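Local coordinates for protein cellulose 1,4-beta-cellobiosidase (Thermobifida fusca, PDB 4JJJ) that probably cleaves cellulose to cellobiose as a family 48 glycoside hydrolase, this chain being the catalytic (alpha/alpha)6-barrel part of a longer protein, at residues Q231-F234 with W235-E238; S54-L57 with W58-Y62. The protein carries 1 engineered substitution. One frame throughout, in Å; residues are numbered along the deposited sequence.

Contact 1 (Q231-F234 with W235-E238). With ZN (zinc ion), chain B; ZN (zinc ion), chain R; EDO (1,2-ethanediol), chain C.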
ATOM      1  N   GLN A 231      -4.057 -12.239  -4.439  1.00  5.78           N
ATOM      2  CA  GLN A 231      -3.097 -12.827  -5.292  1.00  5.83           C
ATOM      3  C   GLN A 231      -2.359 -14.016  -4.639  1.00  5.91           C
ATOM      4  O   GLN A 231      -2.165 -15.049  -5.256  1.00  5.72           O
ATOM      5  CB  GLN A 231      -2.063 -11.735  -5.680  1.00  5.85           C
ATOM      6  CG  GLN A 231      -0.902 -12.202  -6.431  1.00  6.52           C
ATOM      7  CD  GLN A 231       0.198 -11.164  -6.534  1.00  6.92           C
ATOM      8  OE1 GLN A 231       0.108 -10.123  -5.924  1.00  7.06           O
ATOM      9  NE2 GLN A 231       1.231 -11.440  -7.369  1.00  7.16           N
ATOM     10  N   VAL A 232      -2.009 -13.866  -3.378  1.00  6.16           N
ATOM     11  CA  VAL A 232      -1.335 -14.963  -2.627  1.00  6.62           C
ATOM     12  C   VAL A 232      -2.233 -16.197  -2.598  1.00  6.07           C
ATOM     13  O   VAL A 232      -1.785 -17.331  -2.855  1.00  6.29           O
ATOM     14  CB  VAL A 232      -0.957 -14.561  -1.179  1.00  6.99           C
ATOM     15  CG1 VAL A 232      -0.571 -15.798  -0.382  1.00  6.21           C
ATOM     16  CG2 VAL A 232       0.086 -13.492  -1.252  1.00  7.84           C
ATOM     17  N   MET A 233      -3.551 -15.973  -2.416  1.00  6.08           N
ATOM     18  CA  MET A 233      -4.443 -17.092  -2.289  1.00  7.27           C
ATOM     19  C   MET A 233      -4.705 -17.722  -3.636  1.00  6.70           C
ATOM     20  O   MET A 233      -4.993 -18.936  -3.708  1.00  6.07           O
ATOM     21  CB  MET A 233      -5.693 -16.671  -1.560  1.00  8.79           C
ATOM     22  CG  MET A 233      -5.479 -16.342  -0.123  1.00  9.14           C
ATOM     23  SD  MET A 233      -4.536 -17.594   0.835  1.00 12.29           S
ATOM     24  CE  MET A 233      -5.438 -18.942   0.494  1.00 11.10           C
ATOM     25  N   PHE A 234      -4.639 -17.016  -4.757  1.00  6.28           N
ATOM     26  CA  PHE A 234      -4.638 -17.679  -6.075  1.00  6.85           C
ATOM     27  C   PHE A 234      -3.539 -18.726  -6.135  1.00  6.35           C
ATOM     28  O   PHE A 234      -3.683 -19.887  -6.507  1.00  7.24           O
ATOM     29  CB  PHE A 234      -4.439 -16.682  -7.202  1.00  7.23           C
ATOM     30  CG  PHE A 234      -4.138 -17.317  -8.491  1.00  6.39           C
ATOM     31  CD1 PHE A 234      -5.134 -17.836  -9.297  1.00  7.28           C
ATOM     32  CD2 PHE A 234      -2.865 -17.419  -8.925  1.00  7.89           C
ATOM     33  CE1 PHE A 234      -4.855 -18.455 -10.503  1.00  7.34           C
ATOM     34  CE2 PHE A 234      -2.542 -18.003 -10.103  1.00  7.85           C
ATOM     35  CZ  PHE A 234      -3.555 -18.595 -10.919  1.00  7.77           C
ATOM     36  N   TRP A 235      -2.355 -18.340  -5.688  1.00  5.66           N
ATOM     37  CA  TRP A 235      -1.196 -19.238  -5.700  1.00  6.03           C
ATOM     38  C   TRP A 235      -1.323 -20.363  -4.706  1.00  6.43           C
ATOM     39  O   TRP A 235      -1.028 -21.520  -5.066  1.00  6.62           O
ATOM     40  CB  TRP A 235       0.111 -18.456  -5.482  1.00  5.93           C
ATOM     41  CG  TRP A 235       0.434 -17.674  -6.740  1.00  6.53           C
ATOM     42  CD1 TRP A 235       0.421 -16.284  -6.893  1.00  6.26           C
ATOM     43  CD2 TRP A 235       0.742 -18.227  -8.011  1.00  6.62           C
ATOM     44  NE1 TRP A 235       0.694 -15.983  -8.238  1.00  7.17           N
ATOM     45  CE2 TRP A 235       0.950 -17.156  -8.916  1.00  7.10           C
ATOM     46  CE3 TRP A 235       0.887 -19.528  -8.489  1.00  7.00           C
ATOM     47  CZ2 TRP A 235       1.288 -17.369 -10.283  1.00  7.55           C
ATOM     48  CZ3 TRP A 235       1.178 -19.735  -9.792  1.00  7.22           C
ATOM     49  CH2 TRP A 235       1.350 -18.631 -10.718  1.00  7.63           C
ATOM     50  N   ALA A 236      -1.808 -20.079  -3.506  1.00  6.82           N
ATOM     51  CA  ALA A 236      -2.029 -21.163  -2.523  1.00  7.38           C
ATOM     52  C   ALA A 236      -2.931 -22.215  -3.192  1.00  8.14           C
ATOM     53  O   ALA A 236      -2.682 -23.453  -3.101  1.00  8.78           O
ATOM     54  CB  ALA A 236      -2.692 -20.649  -1.264  1.00  7.59           C
ATOM     55  N   HIS A 237      -3.974 -21.781  -3.901  0.50  8.42           N
ATOM     56  CA  HIS A 237      -4.921 -22.707  -4.610  0.50  9.17           C
ATOM     57  C   HIS A 237      -4.161 -23.562  -5.594  0.50  9.19           C
ATOM     58  O   HIS A 237      -4.301 -24.802  -5.715  0.50 10.64           O
ATOM     59  CB  HIS A 237      -5.987 -21.944  -5.428  0.50  9.07           C
ATOM     60  CG  HIS A 237      -6.780 -22.841  -6.323  0.50  9.52           C
ATOM     61  ND1 HIS A 237      -6.608 -22.865  -7.666  0.50 10.62           N
ATOM     62  CD2 HIS A 237      -7.665 -23.812  -6.035  0.50 10.70           C
ATOM     63  CE1 HIS A 237      -7.355 -23.822  -8.188  0.50 10.07           C
ATOM     64  NE2 HIS A 237      -7.977 -24.432  -7.208  0.50 10.34           N
ATOM     65  N   GLU A 238      -3.420 -22.900  -6.428  1.00  9.53           N
ATOM     66  CA  GLU A 238      -2.682 -23.614  -7.433  1.00 10.39           C
ATOM     67  C   GLU A 238      -1.774 -24.665  -6.811  1.00 10.19           C
ATOM     68  O   GLU A 238      -1.700 -25.803  -7.305  1.00  9.59           O
ATOM     69  CB  GLU A 238      -1.861 -22.731  -8.347  1.00 12.13           C
ATOM     70  CG  GLU A 238      -2.731 -21.696  -9.118  1.00 14.17           C
ATOM     71  CD  GLU A 238      -3.623 -22.323 -10.179  1.00 18.66           C
ATOM     72  OE1 GLU A 238      -3.045 -22.781 -11.208  1.00 22.84           O
ATOM     73  OE2 GLU A 238      -4.850 -22.386  -9.954  1.00 23.96           O
TER
HETATM   74 ZN    ZN B 727      -9.580 -24.417  -8.668  0.50 56.28          ZN
HETATM   75 ZN    ZN R 717      -9.699 -25.817  -7.166  0.50 13.49          ZN
HETATM   76  C1  EDO C 738       0.734 -21.719 -13.633  1.00 35.40           C
HETATM   77  O1  EDO C 738       0.791 -22.705 -14.677  1.00 44.53           O
HETATM   78  C2  EDO C 738      -0.596 -21.749 -12.925  1.00 36.34           C
HETATM   79  O2  EDO C 738      -0.667 -22.769 -11.906  1.00 30.34           O
HETATM   80  O   HOH W   1      -9.581 -26.831  -8.955  0.50 16.17           O
HETATM   81  O   HOH W   2      -9.780 -23.418 -10.792  0.50 18.16           O

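Contact 2 (S54-L57 with W58-Y62)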
ATOM      1  N   SER A  54       0.052  -9.000   4.187  1.00  5.48           N
ATOM      2  CA  SER A  54      -0.062  -9.643   2.879  1.00  5.28           C
ATOM      3  C   SER A  54       1.174 -10.417   2.534  1.00  5.03           C
ATOM      4  O   SER A  54       1.123 -11.487   1.928  1.00  5.51           O
ATOM      5  CB  SER A  54      -0.466  -8.651   1.805  1.00  5.63           C
ATOM      6  OG  SER A  54       0.505  -7.675   1.493  1.00  4.55           O
ATOM      7  N   TYR A  55       2.357  -9.895   2.922  1.00  4.82           N
ATOM      8  CA  TYR A  55       3.594 -10.578   2.715  1.00  4.66           C
ATOM      9  C   TYR A  55       3.767 -11.810   3.637  1.00  4.81           C
ATOM     10  O   TYR A  55       4.340 -12.804   3.232  1.00  5.30           O
ATOM     11  CB  TYR A  55       4.795  -9.624   2.842  1.00  4.97           C
ATOM     12  CG  TYR A  55       5.115  -8.899   1.578  1.00  4.61           C
ATOM     13  CD1 TYR A  55       6.014  -9.446   0.655  1.00  4.97           C
ATOM     14  CD2 TYR A  55       4.552  -7.655   1.284  1.00  4.75           C
ATOM     15  CE1 TYR A  55       6.308  -8.765  -0.494  1.00  4.99           C
ATOM     16  CE2 TYR A  55       4.834  -6.981   0.063  1.00  4.52           C
ATOM     17  CZ  TYR A  55       5.711  -7.505  -0.794  1.00  5.12           C
ATOM     18  OH  TYR A  55       6.075  -6.882  -1.960  1.00  4.91           O
ATOM     19  N   TYR A  56       3.210 -11.737   4.841  1.00  4.80           N
ATOM     20  CA  TYR A  56       3.218 -12.858   5.776  1.00  5.31           C
ATOM     21  C   TYR A  56       2.431 -14.001   5.163  1.00  5.22           C
ATOM     22  O   TYR A  56       2.883 -15.146   5.113  1.00  5.31           O
ATOM     23  CB  TYR A  56       2.662 -12.405   7.101  1.00  5.73           C
ATOM     24  CG  TYR A  56       2.561 -13.408   8.241  1.00  4.98           C
ATOM     25  CD1 TYR A  56       3.257 -14.618   8.264  1.00  5.34           C
ATOM     26  CD2 TYR A  56       1.686 -13.107   9.318  1.00  5.29           C
ATOM     27  CE1 TYR A  56       3.093 -15.509   9.359  1.00  5.21           C
ATOM     28  CE2 TYR A  56       1.509 -13.978  10.386  1.00  5.14           C
ATOM     29  CZ  TYR A  56       2.197 -15.168  10.319  1.00  5.50           C
ATOM     30  OH  TYR A  56       1.914 -16.087  11.374  1.00  6.60           O
ATOM     31  N   LEU A  57       1.301 -13.687   4.567  1.00  5.16           N
ATOM     32  CA  LEU A  57       0.501 -14.701   3.815  1.00  5.32           C
ATOM     33  C   LEU A  57       1.386 -15.289   2.751  1.00  5.33           C
ATOM     34  O   LEU A  57       1.436 -16.527   2.535  1.00  5.75           O
ATOM     35  CB  LEU A  57      -0.726 -14.135   3.212  1.00  5.87           C
ATOM     36  CG  LEU A  57      -1.741 -13.585   4.181  1.00  6.02           C
ATOM     37  CD1 LEU A  57      -2.880 -12.944   3.419  1.00  6.53           C
ATOM     38  CD2 LEU A  57      -2.301 -14.684   5.133  1.00  6.68           C
ATOM     39  N   TRP A  58       2.045 -14.423   1.936  1.00  5.09           N
ATOM     40  CA  TRP A  58       2.835 -14.881   0.817  1.00  5.22           C
ATOM     41  C   TRP A  58       3.918 -15.872   1.253  1.00  5.26           C
ATOM     42  O   TRP A  58       4.157 -16.944   0.623  1.00  5.49           O
ATOM     43  CB  TRP A  58       3.471 -13.726   0.052  1.00  5.39           C
ATOM     44  CG  TRP A  58       3.761 -13.921  -1.362  1.00  6.05           C
ATOM     45  CD1 TRP A  58       3.728 -15.064  -2.147  1.00  6.23           C
ATOM     46  CD2 TRP A  58       4.089 -12.838  -2.267  1.00  7.22           C
ATOM     47  NE1 TRP A  58       4.023 -14.754  -3.449  1.00  7.83           N
ATOM     48  CE2 TRP A  58       4.275 -13.391  -3.548  1.00  7.88           C
ATOM     49  CE3 TRP A  58       4.288 -11.452  -2.058  1.00  7.41           C
ATOM     50  CZ2 TRP A  58       4.618 -12.617  -4.671  1.00  8.61           C
ATOM     51  CZ3 TRP A  58       4.627 -10.656  -3.189  1.00  8.10           C
ATOM     52  CH2 TRP A  58       4.761 -11.241  -4.478  1.00  8.55           C
ATOM     53  N   LEU A  59       4.599 -15.566   2.398  1.00  4.73           N
ATOM     54  CA  LEU A  59       5.643 -16.418   2.873  1.00  5.51           C
ATOM     55  C   LEU A  59       5.099 -17.782   3.278  1.00  5.58           C
ATOM     56  O   LEU A  59       5.713 -18.812   2.933  1.00  6.16           O
ATOM     57  CB  LEU A  59       6.245 -15.769   4.099  1.00  6.66           C
ATOM     58  CG  LEU A  59       7.478 -16.464   4.739  1.00  6.62           C
ATOM     59  CD1 LEU A  59       8.709 -16.289   3.885  1.00  7.01           C
ATOM     60  CD2 LEU A  59       7.705 -15.934   6.132  1.00  7.63           C
ATOM     61  N   GLU A  60       3.985 -17.790   3.993  1.00  5.59           N
ATOM     62  CA  GLU A  60       3.407 -19.071   4.384  1.00  5.86           C
ATOM     63  C   GLU A  60       2.793 -19.834   3.256  1.00  5.98           C
ATOM     64  O   GLU A  60       2.762 -21.064   3.329  1.00  7.28           O
ATOM     65  CB  GLU A  60       2.419 -18.861   5.575  1.00  6.06           C
ATOM     66  CG  GLU A  60       3.049 -18.262   6.828  1.00  6.68           C
ATOM     67  CD  GLU A  60       4.088 -19.059   7.525  1.00  7.16           C
ATOM     68  OE1 GLU A  60       4.702 -19.991   6.901  1.00  6.32           O
ATOM     69  OE2 GLU A  60       4.339 -18.686   8.692  1.00  7.57           O
ATOM     70  N   ALA A  61       2.379 -19.135   2.192  1.00  5.60           N
ATOM     71  CA  ALA A  61       1.833 -19.900   1.058  1.00  5.91           C
ATOM     72  C   ALA A  61       2.959 -20.658   0.378  1.00  5.51           C
ATOM     73  O   ALA A  61       2.828 -21.838  -0.042  1.00  6.14           O
ATOM     74  CB  ALA A  61       1.101 -18.943   0.083  1.00  6.20           C
ATOM     75  N   TYR A  62       4.110 -20.027   0.175  1.00  5.72           N
ATOM     76  CA  TYR A  62       5.294 -20.708  -0.376  1.00  5.85           C
ATOM     77  C   TYR A  62       5.774 -21.791   0.577  1.00  5.70           C
ATOM     78  O   TYR A  62       6.189 -22.846   0.117  1.00  6.67           O
ATOM     79  CB  TYR A  62       6.437 -19.761  -0.707  1.00  6.18           C
ATOM     80  CG  TYR A  62       6.439 -19.323  -2.172  1.00  7.00           C
ATOM     81  CD1 TYR A  62       6.205 -18.015  -2.520  1.00  7.93           C
ATOM     82  CD2 TYR A  62       6.672 -20.249  -3.135  1.00  7.56           C
ATOM     83  CE1 TYR A  62       6.207 -17.609  -3.840  1.00  8.05           C
ATOM     84  CE2 TYR A  62       6.649 -19.867  -4.480  1.00  8.32           C
ATOM     85  CZ  TYR A  62       6.445 -18.515  -4.828  1.00  9.15           C
ATOM     86  OH  TYR A  62       6.349 -18.046  -6.163  1.00 10.57           O
TER
HETATM   87  O   HOH W   3       2.127 -18.550  10.395  0.70  5.61           O

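Contact 1 (Q231-F234 with W235-E238)
Phe234 has CG anti to its own nitrogen (chi1 167°), while neighbouring Trp235 has CG anti to the carbonyl carbon. These different choices bring the two consecutive rings together in a T-shaped pair. The edge of Phe234 points at the face of Trp235, with CE2 of Phe234 over the indole. The six-membered ring centroids are 5.0 Å apart and the planes stand at 79°. One turn on, Glu238 bends at chi2 and lays its chain over a face of Phe234. Its CG makes a CH-pi contact, 4.0 Å from the Phe234 ring centroid and offset toward the rim. The carboxylate stays above the same face, past CZ, stacked almost parallel to the ring. Glu238 OE2 accepts a hydrogen bond from His237 ND1 at 2.9 Å, on the anti side of the carboxylate and rather bent (136°). This bond helps fix the rotation of the imidazole. His237 NE2 binds zinc at 2.2 Å, and Glu340 also binds it. The two modelled zinc positions are too close together to be filled at once and are probably alternatives. In this conformer of His237 the carboxylate would probably polarise the imidazole toward the metal. Backbone amides donate to the carbonyl four residues earlier, as in Ala236 N to Val232 O at 2.8 Å; the bond of Trp235 N to Gln231 O is weak. Trp235 NE1 and Gln231 NE2 both donate to Gln427 OE1. The contact lies on helix 223-242. Helix 250-263 packs against Met233 and His237, helix 329-337 against Gln231 and Phe234, and helix 416-432 against Gln231, Phe234 and Trp235.

Contact 2 (S54-L57 with W58-Y62)
Tyr55 lies beside the indole of Trp58, one helical turn on, and the two side chains point the same way. CE1 of Tyr55 is 3.7 Å from CZ3 of Trp58. The ring planes meet at 41°, so the pair is neither a stack nor a T. Trp58 turns its CG anti to its nitrogen (chi1 -153°), and its CE3 and CZ3 meet the tyrosine. Tyr55 OH is hydrogen-bonded to Glu625, and its side chain is close to Glu51, the predicted proton donor. In a second pair, Glu60 OE2 comes to the edge of the Tyr56 ring, 3.5 Å from CE1. One water joins their ends: it accepts from Tyr56 OH at 2.7 Å and donates to Glu60 OE2 at 2.8 Å. Lys14 forms a salt bridge to the same oxygen, and Tyr10 is hydrogen-bonded to Glu60 OE1, so both oxygens of this buried carboxylate are satisfied. Glu60 N bonds Tyr56 O at 3.1 Å, nearly straight at 169°. Around helix 50-67, helix 223-242 packs on Leu57, Trp58 and Ala61, helix 71-83 on Tyr56, Leu57 and Glu60, helix 620-637 on Tyr55, Trp58 and Leu59, and helix 416-432 on Tyr55 and Trp58.

In the fold
Both contacts are buried turns within single helices of the (alpha/alpha)6 barrel, 223-242 and 50-67. Their centres are 10 Å apart and they touch directly. Val232 of contact 1 packs on contact 2, its CG1 3.6 Å from Ala61 CB and its CG2 3.6 Å from Trp58 CB. Helix 416-432 touches both, and Gln427 on it meets Trp235 and Trp58. The chemistry differs with place. Contact 1 joins an aromatic core to a zinc site through a partly exposed glutamate. Contact 2 has its carboxylate buried among polar partners, and its Tyr55 lies near the predicted proton donor Glu51, the engineered Asn224 at the predicted nucleophile position, and bound glucose units.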